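Local atomic coordinates of serine-threonine phosphatase 2C (Toxoplasma gondii, PDB entry 2I44), a protein that binds calcium ions and, as a member of the PP2C family, probably removes phosphate from serine and threonine residues of target proteins. Residues Q45-P48 and D52-F55; P77-I80 and A84-E87; K133-S138 and S215-R220; G211-F216 and K239-S244. All coordinates share one frame; numbering follows the deposited sequence.

Contact 1 (Q45-P48 and D52-F55); sequences QLVP and DCAF
Leu46 and Cys53 meet through their backbones and again through their side chains. Leu46 N donates to Cys53 O over 3.0 Å, the N-H pointing almost straight at the oxygen (174°). A water that accepts from Val47 N (3.0 Å) also lies 3.1 Å from Cys53 O and probably donates to it. Beside these bonds Val47 CG2 rests on Cys53 SG at 3.5 Å. Cys53 SG stands anti to its carbonyl carbon (chi1 -67°), which turns the sulfur toward the valine branch. Leu46 also reaches along the strand, its CD1 4.1 Å from Phe55 CB, while Leu46 CD2 lies against the carbonyl of Ala54. The strand 53-62 is held in turn by its neighbours through backbone hydrogen bonds, Phe55 with Cys43 of strand 38-43 and Ala54 with Leu145 of strand 137-146. This is the end of a beta hairpin in a PP2C sheet, where the loop after strand 38-43 folds back over its partner. Branched aliphatic groups and a thiol suit this buried place, and beside them Leu46 N is served directly by Cys53 O, Val47 N by the water that probably links it to the same oxygen.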
loop_
_atom_site.group_PDB
_atom_site.type_symbol
_atom_site.label_atom_id
_atom_site.label_comp_id
_atom_site.label_asym_id
_atom_site.label_seq_id
_atom_site.Cartn_x
_atom_site.Cartn_y
_atom_site.Cartn_z
ATOM N N GLN A 45 -6.345 -13.707 -9.933
ATOM C CA GLN A 45 -5.657 -14.275 -11.093
ATOM C C GLN A 45 -5.218 -13.120 -11.984
ATOM O O GLN A 45 -5.972 -12.637 -12.825
ATOM C CB GLN A 45 -6.574 -15.229 -11.869
ATOM C CG GLN A 45 -5.993 -15.666 -13.207
ATOM C CD GLN A 45 -6.858 -16.683 -13.933
ATOM O OE1 GLN A 45 -6.847 -17.872 -13.607
ATOM N NE2 GLN A 45 -7.616 -16.218 -14.919
ATOM N N LEU A 46 -3.981 -12.683 -11.787
ATOM C CA LEU A 46 -3.433 -11.555 -12.530
ATOM C C LEU A 46 -3.023 -11.887 -13.966
ATOM O O LEU A 46 -3.134 -11.043 -14.859
ATOM C CB LEU A 46 -2.241 -10.978 -11.760
ATOM C CG LEU A 46 -1.672 -9.648 -12.241
ATOM C CD1 LEU A 46 -2.739 -8.564 -12.170
ATOM C CD2 LEU A 46 -0.476 -9.285 -11.377
ATOM N N VAL A 47 -2.554 -13.112 -14.188
ATOM C CA VAL A 47 -2.129 -13.529 -15.520
ATOM C C VAL A 47 -2.993 -14.664 -16.062
ATOM O O VAL A 47 -2.909 -15.795 -15.589
ATOM C CB VAL A 47 -0.651 -13.988 -15.509
ATOM C CG1 VAL A 47 -0.209 -14.372 -16.922
ATOM C CG2 VAL A 47 0.236 -12.877 -14.946
ATOM N N PRO A 48 -3.839 -14.373 -17.069
ATOM C CA PRO A 48 -4.711 -15.394 -17.658
ATOM C C PRO A 48 -3.949 -16.652 -18.066
ATOM O O PRO A 48 -2.884 -16.572 -18.683
ATOM C CB PRO A 48 -5.321 -14.677 -18.858
ATOM C CG PRO A 48 -5.416 -13.267 -18.380
ATOM C CD PRO A 48 -4.076 -13.062 -17.704
ATOM N N ASP A 52 -0.548 -18.775 -10.501
ATOM C CA ASP A 52 0.464 -18.404 -9.521
ATOM C C ASP A 52 0.798 -16.910 -9.563
ATOM O O ASP A 52 1.900 -16.500 -9.191
ATOM C CB ASP A 52 1.734 -19.217 -9.767
ATOM C CG ASP A 52 2.382 -18.883 -11.091
ATOM O OD1 ASP A 52 1.660 -18.398 -11.991
ATOM O OD2 ASP A 52 3.600 -19.108 -11.236
ATOM N N CYS A 53 -0.150 -16.102 -10.035
ATOM C CA CYS A 53 0.031 -14.652 -10.114
ATOM C C CYS A 53 -1.157 -13.921 -9.510
ATOM O O CYS A 53 -2.310 -14.241 -9.796
ATOM C CB CYS A 53 0.196 -14.196 -11.562
ATOM S SG CYS A 53 1.712 -14.752 -12.341
ATOM N N ALA A 54 -0.875 -12.926 -8.677
ATOM C CA ALA A 54 -1.940 -12.155 -8.057
ATOM C C ALA A 54 -1.441 -10.774 -7.671
ATOM O O ALA A 54 -0.236 -10.555 -7.546
ATOM C CB ALA A 54 -2.472 -12.890 -6.830
ATOM N N PHE A 55 -2.384 -9.851 -7.497
ATOM C CA PHE A 55 -2.079 -8.474 -7.109
ATOM C C PHE A 55 -2.776 -8.162 -5.789
ATOM O O PHE A 55 -3.926 -8.549 -5.579
ATOM C CB PHE A 55 -2.571 -7.486 -8.168
ATOM C CG PHE A 55 -2.400 -6.044 -7.772
ATOM C CD1 PHE A 55 -1.205 -5.376 -8.019
ATOM C CD2 PHE A 55 -3.426 -5.359 -7.130
ATOM C CE1 PHE A 55 -1.035 -4.047 -7.638
ATOM C CE2 PHE A 55 -3.266 -4.029 -6.742
ATOM C CZ PHE A 55 -2.070 -3.373 -6.995
HETATM O O HOH W 1 -2.241 -15.653 -12.556
#

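Contact 2 (P77-I80 and A84-E87); sequences PQLI and AWQE
Trp85 meets Leu79 and Ile80 with its CB and the near part of its indole, the two helices being separated by a tight turn. One residue earlier, Ala84 sets the helix against Gln111 of helix 98-130. At Trp85 the CB comes first, 3.2 Å from Leu79 O. With CG anti to the backbone N (chi1 -176°), the ring is carried back toward the end of helix 66-80. There the pyrrole side of the indole passes close to the other backbone: Trp85 CD1 is 3.4 Å from Ile80 CA. Further round, Trp85 NE1 lies 3.5 Å from Ile80 CG2, a contact with a methyl group. The benzene side takes the leucine, and Leu79 CD1 reaches Trp85 CE3 at 4.1 Å. Together these contacts join two consecutive helices linked by a short turn: helix 66-80 ends at Ile80, and helix 83-92 starts with Ser82 OG accepting from Trp85 N, a bond typical of an N-cap serine. A broad, flat indole suits such a junction because one side chain can reach both the last turn of the preceding helix and the sheet beneath, where Val144 of strand 137-146 touches both Trp85 and Leu79. Beyond the tryptophan, Gln86 and Glu87 are exposed, Glu87 still touching Leu108 of helix 98-130.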
loop_
_atom_site.group_PDB
_atom_site.type_symbol
_atom_site.label_atom_id
_atom_site.label_comp_id
_atom_site.label_asym_id
_atom_site.label_seq_id
_atom_site.Cartn_x
_atom_site.Cartn_y
_atom_site.Cartn_z
ATOM N N PRO A 77 -5.032 -2.120 -14.168
ATOM C CA PRO A 77 -4.988 -1.802 -15.601
ATOM C C PRO A 77 -3.644 -1.191 -16.013
ATOM O O PRO A 77 -3.061 -1.576 -17.031
ATOM C CB PRO A 77 -6.151 -0.829 -15.771
ATOM C CG PRO A 77 -7.129 -1.319 -14.742
ATOM C CD PRO A 77 -6.238 -1.547 -13.545
ATOM N N GLN A 78 -3.143 -0.249 -15.222
ATOM C CA GLN A 78 -1.867 0.380 -15.534
ATOM C C GLN A 78 -0.719 -0.624 -15.451
ATOM O O GLN A 78 0.212 -0.589 -16.255
ATOM C CB GLN A 78 -1.594 1.546 -14.579
ATOM C CG GLN A 78 -2.407 2.804 -14.858
ATOM C CD GLN A 78 -2.082 3.435 -16.208
ATOM O OE1 GLN A 78 -1.075 3.108 -16.836
ATOM N NE2 GLN A 78 -2.929 4.357 -16.649
ATOM N N LEU A 79 -0.786 -1.521 -14.471
ATOM C CA LEU A 79 0.260 -2.522 -14.296
ATOM C C LEU A 79 0.423 -3.393 -15.534
ATOM O O LEU A 79 1.511 -3.482 -16.099
ATOM C CB LEU A 79 -0.049 -3.420 -13.092
ATOM C CG LEU A 79 0.860 -4.642 -12.928
ATOM C CD1 LEU A 79 2.289 -4.185 -12.666
ATOM C CD2 LEU A 79 0.366 -5.504 -11.779
ATOM N N ILE A 80 -0.664 -4.025 -15.961
ATOM C CA ILE A 80 -0.600 -4.911 -17.106
ATOM C C ILE A 80 -0.450 -4.217 -18.464
ATOM O O ILE A 80 -0.184 -4.876 -19.464
ATOM C CB ILE A 80 -1.815 -5.872 -17.126
ATOM C CG1 ILE A 80 -3.108 -5.093 -17.327
ATOM C CG2 ILE A 80 -1.876 -6.649 -15.810
ATOM C CD1 ILE A 80 -4.347 -5.971 -17.268
ATOM N N ALA A 84 6.817 -3.365 -19.642
ATOM C CA ALA A 84 7.633 -4.156 -18.736
ATOM C C ALA A 84 6.855 -5.401 -18.325
ATOM O O ALA A 84 7.428 -6.478 -18.151
ATOM C CB ALA A 84 7.995 -3.328 -17.506
ATOM N N TRP A 85 5.546 -5.245 -18.162
ATOM C CA TRP A 85 4.708 -6.369 -17.783
ATOM C C TRP A 85 4.472 -7.287 -18.977
ATOM O O TRP A 85 4.317 -8.495 -18.817
ATOM C CB TRP A 85 3.371 -5.883 -17.216
ATOM C CG TRP A 85 2.521 -7.010 -16.722
ATOM C CD1 TRP A 85 1.448 -7.563 -17.356
ATOM C CD2 TRP A 85 2.700 -7.756 -15.510
ATOM N NE1 TRP A 85 0.944 -8.609 -16.617
ATOM C CE2 TRP A 85 1.693 -8.749 -15.479
ATOM C CE3 TRP A 85 3.616 -7.685 -14.449
ATOM C CZ2 TRP A 85 1.572 -9.662 -14.428
ATOM C CZ3 TRP A 85 3.496 -8.596 -13.401
ATOM C CH2 TRP A 85 2.478 -9.571 -13.401
ATOM N N GLN A 86 4.440 -6.707 -20.172
ATOM C CA GLN A 86 4.245 -7.500 -21.378
ATOM C C GLN A 86 5.423 -8.458 -21.469
ATOM O O GLN A 86 5.264 -9.614 -21.853
ATOM C CB GLN A 86 4.212 -6.601 -22.617
ATOM C CG GLN A 86 3.208 -5.452 -22.504
ATOM C CD GLN A 86 3.214 -4.539 -23.720
ATOM O OE1 GLN A 86 4.127 -4.589 -24.548
ATOM N NE2 GLN A 86 2.196 -3.687 -23.825
ATOM N N GLU A 87 6.606 -7.973 -21.098
ATOM C CA GLU A 87 7.799 -8.807 -21.125
ATOM C C GLU A 87 7.720 -9.846 -20.015
ATOM O O GLU A 87 8.325 -10.912 -20.117
ATOM C CB GLU A 87 9.069 -7.962 -20.959
ATOM C CG GLU A 87 9.114 -6.738 -21.847
ATOM C CD GLU A 87 10.528 -6.247 -22.118
ATOM O OE1 GLU A 87 11.415 -6.420 -21.248
ATOM O OE2 GLU A 87 10.744 -5.678 -23.209
#

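Contact 3 (K133-S138 and S215-R220); sequences KDYASS and SFRKSR
The guanidinium of Arg217 is gripped by several acids: across the contact it meets Asp134, and its NH1 forms salt bridges with Asp213 and Asp237. Arg217 NH2 reaches Asp134 OD2 in a salt bridge of 3.3 Å, whose hydrogen bond is weak and bent, with 132° at the hydrogen. The carboxylate comes to the edge of the guanidinium, near its plane, but the two flat groups are turned 75° against each other, so they do not pair side by side. Asp134 has a second partner in Lys236, bound through OD1, which would probably offset the closeness of Asp134 and Asp237. Tyr135 approaches from a different direction, its OH standing over one face of the guanidinium, displaced toward the rim. Tyr135 OH is 3.1 Å from Arg217 NH1, yet the angle is too poor for a hydrogen bond. The side chain of Tyr135 is about 13 Å from a bound calcium ion. Arginine suits the place because its long chain spans a wide gap, extended through chi2 and bent at chi3 (67°), which swings the guanidinium round to the aspartate and the phenol. Ser137 OG donates to Tyr135 O over 2.8 Å, bracing the loop just before strand 137-146. The contact thus links helix 214-219, on a peripheral excursion of the chain, to the start of strand 137-146, which pairs with strands 53-62 and 233-234.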
loop_
_atom_site.group_PDB
_atom_site.type_symbol
_atom_site.label_atom_id
_atom_site.label_comp_id
_atom_site.label_asym_id
_atom_site.label_seq_id
_atom_site.Cartn_x
_atom_site.Cartn_y
_atom_site.Cartn_z
ATOM N N LYS A 133 -9.830 18.454 -7.520
ATOM C CA LYS A 133 -9.481 17.835 -6.241
ATOM C C LYS A 133 -8.031 18.254 -5.960
ATOM O O LYS A 133 -7.093 17.564 -6.352
ATOM C CB LYS A 133 -9.576 16.310 -6.361
ATOM C CG LYS A 133 -10.952 15.803 -6.763
ATOM C CD LYS A 133 -11.969 16.118 -5.681
ATOM C CE LYS A 133 -13.363 15.687 -6.088
ATOM N NZ LYS A 133 -14.310 15.899 -4.963
ATOM N N ASP A 134 -7.855 19.385 -5.283
ATOM C CA ASP A 134 -6.519 19.914 -5.016
ATOM C C ASP A 134 -5.590 19.136 -4.103
ATOM O O ASP A 134 -4.388 19.094 -4.348
ATOM C CB ASP A 134 -6.613 21.346 -4.485
ATOM C CG ASP A 134 -7.202 22.305 -5.496
ATOM O OD1 ASP A 134 -7.215 21.981 -6.706
ATOM O OD2 ASP A 134 -7.642 23.394 -5.079
ATOM N N TYR A 135 -6.127 18.521 -3.054
ATOM C CA TYR A 135 -5.270 17.804 -2.126
ATOM C C TYR A 135 -5.613 16.346 -1.872
ATOM O O TYR A 135 -4.909 15.669 -1.125
ATOM C CB TYR A 135 -5.220 18.574 -0.802
ATOM C CG TYR A 135 -4.574 19.939 -0.925
ATOM C CD1 TYR A 135 -3.184 20.076 -0.928
ATOM C CD2 TYR A 135 -5.352 21.090 -1.077
ATOM C CE1 TYR A 135 -2.578 21.326 -1.079
ATOM C CE2 TYR A 135 -4.758 22.349 -1.232
ATOM C CZ TYR A 135 -3.371 22.460 -1.231
ATOM O OH TYR A 135 -2.777 23.691 -1.381
ATOM N N ALA A 136 -6.688 15.856 -2.478
ATOM C CA ALA A 136 -7.063 14.459 -2.287
ATOM C C ALA A 136 -5.831 13.599 -2.568
ATOM O O ALA A 136 -5.257 13.659 -3.659
ATOM C CB ALA A 136 -8.209 14.073 -3.225
ATOM N N SER A 137 -5.428 12.816 -1.571
ATOM C CA SER A 137 -4.256 11.957 -1.675
ATOM C C SER A 137 -4.516 10.570 -1.093
ATOM O O SER A 137 -5.571 10.311 -0.507
ATOM C CB SER A 137 -3.077 12.576 -0.915
ATOM O OG SER A 137 -2.802 13.895 -1.340
ATOM N N SER A 138 -3.537 9.681 -1.251
ATOM C CA SER A 138 -3.643 8.330 -0.720
ATOM C C SER A 138 -2.277 7.655 -0.626
ATOM O O SER A 138 -1.393 7.867 -1.469
ATOM C CB SER A 138 -4.570 7.479 -1.605
ATOM O OG SER A 138 -4.687 6.145 -1.120
ATOM N N SER A 215 1.001 29.461 2.696
ATOM C CA SER A 215 0.776 30.714 3.400
ATOM C C SER A 215 -0.132 31.659 2.621
ATOM O O SER A 215 -1.068 32.228 3.174
ATOM C CB SER A 215 2.114 31.397 3.699
ATOM O OG SER A 215 1.938 32.437 4.644
ATOM N N PHE A 216 0.136 31.825 1.333
ATOM C CA PHE A 216 -0.694 32.713 0.533
ATOM C C PHE A 216 -2.131 32.222 0.429
ATOM O O PHE A 216 -3.071 33.012 0.534
ATOM C CB PHE A 216 -0.088 32.910 -0.861
ATOM C CG PHE A 216 1.020 33.926 -0.892
ATOM C CD1 PHE A 216 0.822 35.203 -0.360
ATOM C CD2 PHE A 216 2.256 33.620 -1.458
ATOM C CE1 PHE A 216 1.838 36.162 -0.391
ATOM C CE2 PHE A 216 3.281 34.570 -1.497
ATOM C CZ PHE A 216 3.069 35.843 -0.963
ATOM N N ARG A 217 -2.312 30.922 0.240
ATOM C CA ARG A 217 -3.659 30.382 0.137
ATOM C C ARG A 217 -4.372 30.452 1.479
ATOM O O ARG A 217 -5.601 30.545 1.536
ATOM C CB ARG A 217 -3.613 28.944 -0.376
ATOM C CG ARG A 217 -2.944 28.856 -1.731
ATOM C CD ARG A 217 -2.823 27.440 -2.229
ATOM N NE ARG A 217 -4.118 26.849 -2.533
ATOM C CZ ARG A 217 -4.283 25.833 -3.373
ATOM N NH1 ARG A 217 -3.227 25.310 -3.983
ATOM N NH2 ARG A 217 -5.496 25.346 -3.604
ATOM N N LYS A 218 -3.593 30.424 2.558
ATOM C CA LYS A 218 -4.155 30.483 3.898
ATOM C C LYS A 218 -4.621 31.905 4.210
ATOM O O LYS A 218 -5.652 32.099 4.856
ATOM C CB LYS A 218 -3.111 30.022 4.925
ATOM C CG LYS A 218 -3.664 29.722 6.312
ATOM C CD LYS A 218 -4.722 28.624 6.266
ATOM C CE LYS A 218 -5.293 28.351 7.649
ATOM N NZ LYS A 218 -6.575 27.580 7.574
ATOM N N SER A 219 -3.869 32.898 3.744
ATOM C CA SER A 219 -4.238 34.291 3.984
ATOM C C SER A 219 -5.436 34.658 3.113
ATOM O O SER A 219 -6.235 35.528 3.464
ATOM C CB SER A 219 -3.072 35.224 3.652
ATOM O OG SER A 219 -2.909 35.339 2.251
ATOM N N ARG A 220 -5.557 33.987 1.973
ATOM C CA ARG A 220 -6.662 34.245 1.061
ATOM C C ARG A 220 -7.950 33.661 1.636
ATOM O O ARG A 220 -8.988 33.636 0.975
ATOM C CB ARG A 220 -6.367 33.628 -0.311
ATOM C CG ARG A 220 -7.437 33.907 -1.348
ATOM C CD ARG A 220 -7.664 35.403 -1.498
ATOM N NE ARG A 220 -6.487 36.069 -2.050
ATOM C CZ ARG A 220 -6.146 36.042 -3.340
ATOM N NH1 ARG A 220 -6.892 35.386 -4.226
ATOM N NH2 ARG A 220 -5.055 36.670 -3.750
#

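Contact 4 (G211-F216 and K239-S244); sequences GGDFSF and KMYGLS
Backbone packed over an aromatic face, with a CH-pi contact, joins two irregular parts of the chain beside helix 214-219: Tyr241 lies flat beneath Gly211 and Gly212. Gly212 N stands over the centre of the ring, and Gly212 CA adds the CH-pi contact at 3.9 Å from the ring centroid, 26° off the normal. The close approach of the bare backbone, Gly211 CA 3.5 Å from Tyr241 CD2 and Gly212 N 3.3 Å from Tyr241 CE1, suits residues without side chains. The first torsion of Tyr241, -66°, sets the ring beside its own backbone N and sends it out toward the glycines. Its opposite face carries the selenomethionine Met240, through CG, offset toward the rim. At the far end Asp213 OD1 comes within 3.4 Å of Tyr241 CE2, the carboxylate inclined 42° to the ring; Asp213 OD2 makes its salt bridge with Arg217. Gly211 to Phe214 form a type I beta turn, with Phe214 N bonded to Gly211 O. That turn leads from strand 208-210 into helix 214-219, and the tyrosine packs against it from the loop between strands 233-234 and 248-253.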
loop_
_atom_site.group_PDB
_atom_site.type_symbol
_atom_site.label_atom_id
_atom_site.label_comp_id
_atom_site.label_asym_id
_atom_site.label_seq_id
_atom_site.Cartn_x
_atom_site.Cartn_y
_atom_site.Cartn_z
ATOM N N GLY A 211 3.102 22.900 1.093
ATOM C CA GLY A 211 3.383 23.526 -0.192
ATOM C C GLY A 211 3.929 24.940 -0.072
ATOM O O GLY A 211 3.769 25.595 0.960
ATOM N N GLY A 212 4.572 25.415 -1.134
ATOM C CA GLY A 212 5.135 26.756 -1.122
ATOM C C GLY A 212 4.088 27.851 -1.163
ATOM O O GLY A 212 4.368 29.002 -0.820
ATOM N N ASP A 213 2.877 27.497 -1.580
ATOM C CA ASP A 213 1.788 28.460 -1.678
ATOM C C ASP A 213 0.844 28.387 -0.479
ATOM O O ASP A 213 -0.166 29.091 -0.430
ATOM C CB ASP A 213 1.005 28.207 -2.964
ATOM C CG ASP A 213 0.400 26.816 -3.011
ATOM O OD1 ASP A 213 0.801 25.969 -2.187
ATOM O OD2 ASP A 213 -0.467 26.569 -3.872
ATOM N N PHE A 214 1.188 27.550 0.494
ATOM C CA PHE A 214 0.352 27.372 1.679
ATOM C C PHE A 214 -0.012 28.667 2.378
ATOM O O PHE A 214 -1.184 28.941 2.633
ATOM C CB PHE A 214 1.047 26.464 2.691
ATOM C CG PHE A 214 0.207 26.145 3.896
ATOM C CD1 PHE A 214 -0.640 25.041 3.896
ATOM C CD2 PHE A 214 0.260 26.951 5.027
ATOM C CE1 PHE A 214 -1.426 24.744 5.012
ATOM C CE2 PHE A 214 -0.521 26.663 6.147
ATOM C CZ PHE A 214 -1.364 25.555 6.137
ATOM N N SER A 215 1.001 29.461 2.696
ATOM C CA SER A 215 0.776 30.714 3.400
ATOM C C SER A 215 -0.132 31.659 2.621
ATOM O O SER A 215 -1.068 32.228 3.174
ATOM C CB SER A 215 2.114 31.397 3.699
ATOM O OG SER A 215 1.938 32.437 4.644
ATOM N N PHE A 216 0.136 31.825 1.333
ATOM C CA PHE A 216 -0.694 32.713 0.533
ATOM C C PHE A 216 -2.131 32.222 0.429
ATOM O O PHE A 216 -3.071 33.012 0.534
ATOM C CB PHE A 216 -0.088 32.910 -0.861
ATOM C CG PHE A 216 1.020 33.926 -0.892
ATOM C CD1 PHE A 216 0.822 35.203 -0.360
ATOM C CD2 PHE A 216 2.256 33.620 -1.458
ATOM C CE1 PHE A 216 1.838 36.162 -0.391
ATOM C CE2 PHE A 216 3.281 34.570 -1.497
ATOM C CZ PHE A 216 3.069 35.843 -0.963
ATOM N N LYS A 239 2.320 17.967 -5.469
ATOM C CA LYS A 239 3.201 17.219 -6.363
ATOM C C LYS A 239 4.322 18.077 -6.958
ATOM O O LYS A 239 5.318 17.544 -7.460
ATOM C CB LYS A 239 2.376 16.557 -7.484
ATOM C CG LYS A 239 2.475 15.011 -7.533
ATOM C CD LYS A 239 2.310 14.377 -6.154
ATOM C CE LYS A 239 2.424 12.846 -6.168
ATOM N NZ LYS A 239 1.137 12.143 -6.490
HETATM N N MSE A 240 4.175 19.399 -6.899
HETATM C CA MSE A 240 5.210 20.275 -7.433
HETATM C C MSE A 240 6.063 20.810 -6.290
HETATM O O MSE A 240 7.026 21.541 -6.512
HETATM C CB MSE A 240 4.601 21.447 -8.233
HETATM C CG MSE A 240 3.840 22.499 -7.400
HETATM SE SE MSE A 240 2.026 21.989 -6.857
HETATM C CE MSE A 240 1.073 22.555 -8.450
ATOM N N TYR A 241 5.715 20.433 -5.063
ATOM C CA TYR A 241 6.459 20.891 -3.893
ATOM C C TYR A 241 7.168 19.784 -3.111
ATOM O O TYR A 241 7.388 19.923 -1.911
ATOM C CB TYR A 241 5.522 21.642 -2.948
ATOM C CG TYR A 241 4.979 22.938 -3.509
ATOM C CD1 TYR A 241 5.831 23.994 -3.837
ATOM C CD2 TYR A 241 3.607 23.119 -3.680
ATOM C CE1 TYR A 241 5.328 25.204 -4.319
ATOM C CE2 TYR A 241 3.093 24.319 -4.158
ATOM C CZ TYR A 241 3.955 25.355 -4.474
ATOM O OH TYR A 241 3.430 26.539 -4.925
ATOM N N GLY A 242 7.522 18.689 -3.771
ATOM C CA GLY A 242 8.209 17.625 -3.063
ATOM C C GLY A 242 7.463 16.318 -2.855
ATOM O O GLY A 242 8.091 15.302 -2.561
ATOM N N LEU A 243 6.136 16.323 -2.977
ATOM C CA LEU A 243 5.377 15.079 -2.810
ATOM C C LEU A 243 5.690 14.217 -4.044
ATOM O O LEU A 243 5.354 14.584 -5.171
ATOM C CB LEU A 243 3.874 15.371 -2.721
ATOM C CG LEU A 243 2.923 14.227 -2.338
ATOM C CD1 LEU A 243 3.267 13.701 -0.945
ATOM C CD2 LEU A 243 1.480 14.723 -2.378
ATOM N N SER A 244 6.329 13.076 -3.823
ATOM C CA SER A 244 6.731 12.180 -4.907
ATOM C C SER A 244 5.829 10.964 -5.136
ATOM O O SER A 244 5.122 10.517 -4.226
ATOM C CB SER A 244 8.161 11.697 -4.634
ATOM O OG SER A 244 8.554 10.676 -5.533
#

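Overall arrangement
From the N terminus, contact 1 closes first, a short hairpin connection between strands 38-43 and 53-62. Contact 2 follows in series, closing the turn between helices 66-80 and 83-92, and the two touch: Val47 and Leu46 pack on Trp85, and Leu79 on Leu46 and Phe55, so the helices and the sheet share a hydrophobic layer. Contact 3 spans 76 intervening residues, from the start of strand 137-146 to helix 214-219. Contact 4 begins where contact 3 ends, sharing Ser215 and Phe216, and runs on to 239-244. Contacts 1 and 3 reach neighbouring strands of one sheet, their centres about 39 Å apart.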